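PDB 3IQ0: putative Ribokinase II from Escherichia coli O6, which binds ATP and magnesium and probably transfers a phosphate from ATP to a sugar or a related substrate, as a ribokinase-like member of the pfkB family. Local coordinates for residues B[41-46]-B[133-138]. Numbering follows the deposited sequence.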
loop_
_atom_site.group_PDB
_atom_site.type_symbol
_atom_site.label_atom_id
_atom_site.label_comp_id
_atom_site.label_asym_id
_atom_site.label_seq_id
_atom_site.Cartn_x
_atom_site.Cartn_y
_atom_site.Cartn_z
ATOM N N ALA B 41 3.409 1.564 17.900
ATOM C CA ALA B 41 4.512 0.607 17.893
ATOM C C ALA B 41 5.812 1.229 18.394
ATOM O O ALA B 41 6.554 0.604 19.150
ATOM C CB ALA B 41 4.710 0.037 16.489
ATOM N N ILE B 42 6.096 2.452 17.965
ATOM C CA ILE B 42 7.307 3.130 18.406
ATOM C C ILE B 42 7.199 3.444 19.902
ATOM O O ILE B 42 8.166 3.288 20.650
ATOM C CB ILE B 42 7.540 4.424 17.601
ATOM C CG1 ILE B 42 7.589 4.094 16.108
ATOM C CG2 ILE B 42 8.844 5.075 18.036
ATOM C CD1 ILE B 42 7.573 5.301 15.209
ATOM N N PHE B 43 6.020 3.878 20.333
ATOM C CA PHE B 43 5.790 4.181 21.743
ATOM C C PHE B 43 6.100 2.943 22.578
ATOM O O PHE B 43 6.901 2.987 23.514
ATOM C CB PHE B 43 4.320 4.568 21.980
ATOM C CG PHE B 43 3.930 4.658 23.441
ATOM C CD1 PHE B 43 4.131 5.834 24.162
ATOM C CD2 PHE B 43 3.357 3.567 24.093
ATOM C CE1 PHE B 43 3.766 5.927 25.508
ATOM C CE2 PHE B 43 2.988 3.642 25.444
ATOM C CZ PHE B 43 3.192 4.825 26.149
ATOM N N ILE B 44 5.454 1.838 22.226
ATOM C CA ILE B 44 5.624 0.592 22.959
ATOM C C ILE B 44 7.034 0.026 22.872
ATOM O O ILE B 44 7.493 -0.635 23.801
ATOM C CB ILE B 44 4.594 -0.471 22.490
ATOM C CG1 ILE B 44 4.181 -1.329 23.680
ATOM C CG2 ILE B 44 5.167 -1.338 21.386
ATOM C CD1 ILE B 44 3.451 -0.550 24.742
ATOM N N ASP B 45 7.725 0.269 21.763
ATOM C CA ASP B 45 9.093 -0.236 21.643
ATOM C C ASP B 45 9.977 0.516 22.646
ATOM O O ASP B 45 10.887 -0.066 23.250
ATOM C CB ASP B 45 9.631 -0.034 20.230
ATOM C CG ASP B 45 10.898 -0.828 19.975
ATOM O OD1 ASP B 45 10.869 -2.059 20.159
ATOM O OD2 ASP B 45 11.915 -0.226 19.582
ATOM N N GLN B 46 9.705 1.802 22.839
ATOM C CA GLN B 46 10.500 2.581 23.782
ATOM C C GLN B 46 10.204 2.091 25.193
ATOM O O GLN B 46 11.103 2.006 26.025
ATOM C CB GLN B 46 10.192 4.078 23.652
ATOM C CG GLN B 46 11.000 4.984 24.594
ATOM C CD GLN B 46 12.494 4.722 24.517
ATOM O OE1 GLN B 46 13.042 3.899 25.266
ATOM N NE2 GLN B 46 13.160 5.403 23.605
ATOM N N HIS B 133 -1.964 0.253 32.925
ATOM C CA HIS B 133 -1.752 1.490 32.195
ATOM C C HIS B 133 -2.008 1.253 30.718
ATOM O O HIS B 133 -1.389 0.391 30.100
ATOM C CB HIS B 133 -0.323 2.004 32.393
ATOM C CG HIS B 133 -0.076 2.599 33.746
ATOM N ND1 HIS B 133 -0.169 1.869 34.910
ATOM C CD2 HIS B 133 0.266 3.856 34.114
ATOM C CE1 HIS B 133 0.108 2.651 35.941
ATOM N NE2 HIS B 133 0.375 3.861 35.484
ATOM N N PHE B 134 -2.936 2.019 30.161
ATOM C CA PHE B 134 -3.280 1.892 28.756
ATOM C C PHE B 134 -3.027 3.230 28.089
ATOM O O PHE B 134 -3.517 4.269 28.547
ATOM C CB PHE B 134 -4.753 1.507 28.601
ATOM C CG PHE B 134 -5.119 1.067 27.217
ATOM C CD1 PHE B 134 -4.704 -0.166 26.734
ATOM C CD2 PHE B 134 -5.889 1.884 26.395
ATOM C CE1 PHE B 134 -5.049 -0.584 25.454
ATOM C CE2 PHE B 134 -6.242 1.475 25.110
ATOM C CZ PHE B 134 -5.821 0.241 24.639
ATOM N N HIS B 135 -2.259 3.198 27.007
ATOM C CA HIS B 135 -1.920 4.415 26.289
ATOM C C HIS B 135 -2.600 4.498 24.929
ATOM O O HIS B 135 -2.593 3.545 24.152
ATOM C CB HIS B 135 -0.414 4.509 26.104
ATOM C CG HIS B 135 0.018 5.744 25.386
ATOM N ND1 HIS B 135 0.073 6.976 25.997
ATOM C CD2 HIS B 135 0.349 5.948 24.090
ATOM C CE1 HIS B 135 0.420 7.888 25.106
ATOM N NE2 HIS B 135 0.593 7.292 23.942
ATOM N N ILE B 136 -3.181 5.658 24.649
ATOM C CA ILE B 136 -3.882 5.878 23.393
ATOM C C ILE B 136 -3.222 6.952 22.534
ATOM O O ILE B 136 -2.866 8.018 23.027
ATOM C CB ILE B 136 -5.350 6.292 23.654
ATOM C CG1 ILE B 136 -6.103 5.130 24.301
ATOM C CG2 ILE B 136 -6.030 6.672 22.351
ATOM C CD1 ILE B 136 -7.451 5.532 24.868
HETATM N N MSE B 137 -3.050 6.643 21.251
HETATM C CA MSE B 137 -2.477 7.570 20.278
HETATM C C MSE B 137 -3.657 8.122 19.472
HETATM O O MSE B 137 -4.401 7.357 18.860
HETATM C CB MSE B 137 -1.527 6.840 19.321
HETATM C CG MSE B 137 -0.198 6.442 19.918
HETATM SE SE MSE B 137 0.829 8.015 20.338
HETATM C CE MSE B 137 2.412 7.144 21.037
ATOM N N GLY B 138 -3.831 9.438 19.481
ATOM C CA GLY B 138 -4.928 10.027 18.733
ATOM C C GLY B 138 -4.856 9.710 17.248
ATOM O O GLY B 138 -5.877 9.691 16.555
#
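Phe-43 and His-135 lie face against face, their rings forming an offset stack with centroids 3.9 Å apart and planes only 10° from parallel. The slip between them sets CD2 of His-135 over the middle of the phenyl ring and CE1 of Phe-43 over the middle of the imidazole; the closest pair is Phe-43 CZ with His-135 CG, at 3.4 Å. The outer end of the phenyl ring also covers the start of the histidine side chain, CE2 of Phe-43 lying 3.6 Å from His-135 CB. Both side chains reach out with CG anti to the backbone N (chi1 170° for Phe-43, -179° for His-135), which lets the rings meet although the CA atoms of Phe-43 and His-135 stand 9.0 Å apart.

Selenomethionine Met-137 sits beside the stack. Its chain bends at chi2, setting SE in plane at the edge of the imidazole and carrying CE to the root of the phenylalanine, 3.3 Å from Phe-43 CB; the methyl meets the phenyl ring obliquely. The contact is wholly buried and apolar apart from the imidazole, whose ND1 is hydrogen-bonded to Ser-165 OG, a bond that should limit rotation of the stacked ring.

The stack joins helix 39-49 to one face of the central, largely parallel sheet of the ribokinase-like fold, where strand 131-137 runs between strands 5-9 and 163-167. On the same face Ile-267 of helix 258-271 touches Phe-43, and Asp-260 of that helix touches Met-137, whose side chain lies about 6 Å from the bound ATP; helix 144-159 packs against Phe-134 and Ile-136 on the reverse side.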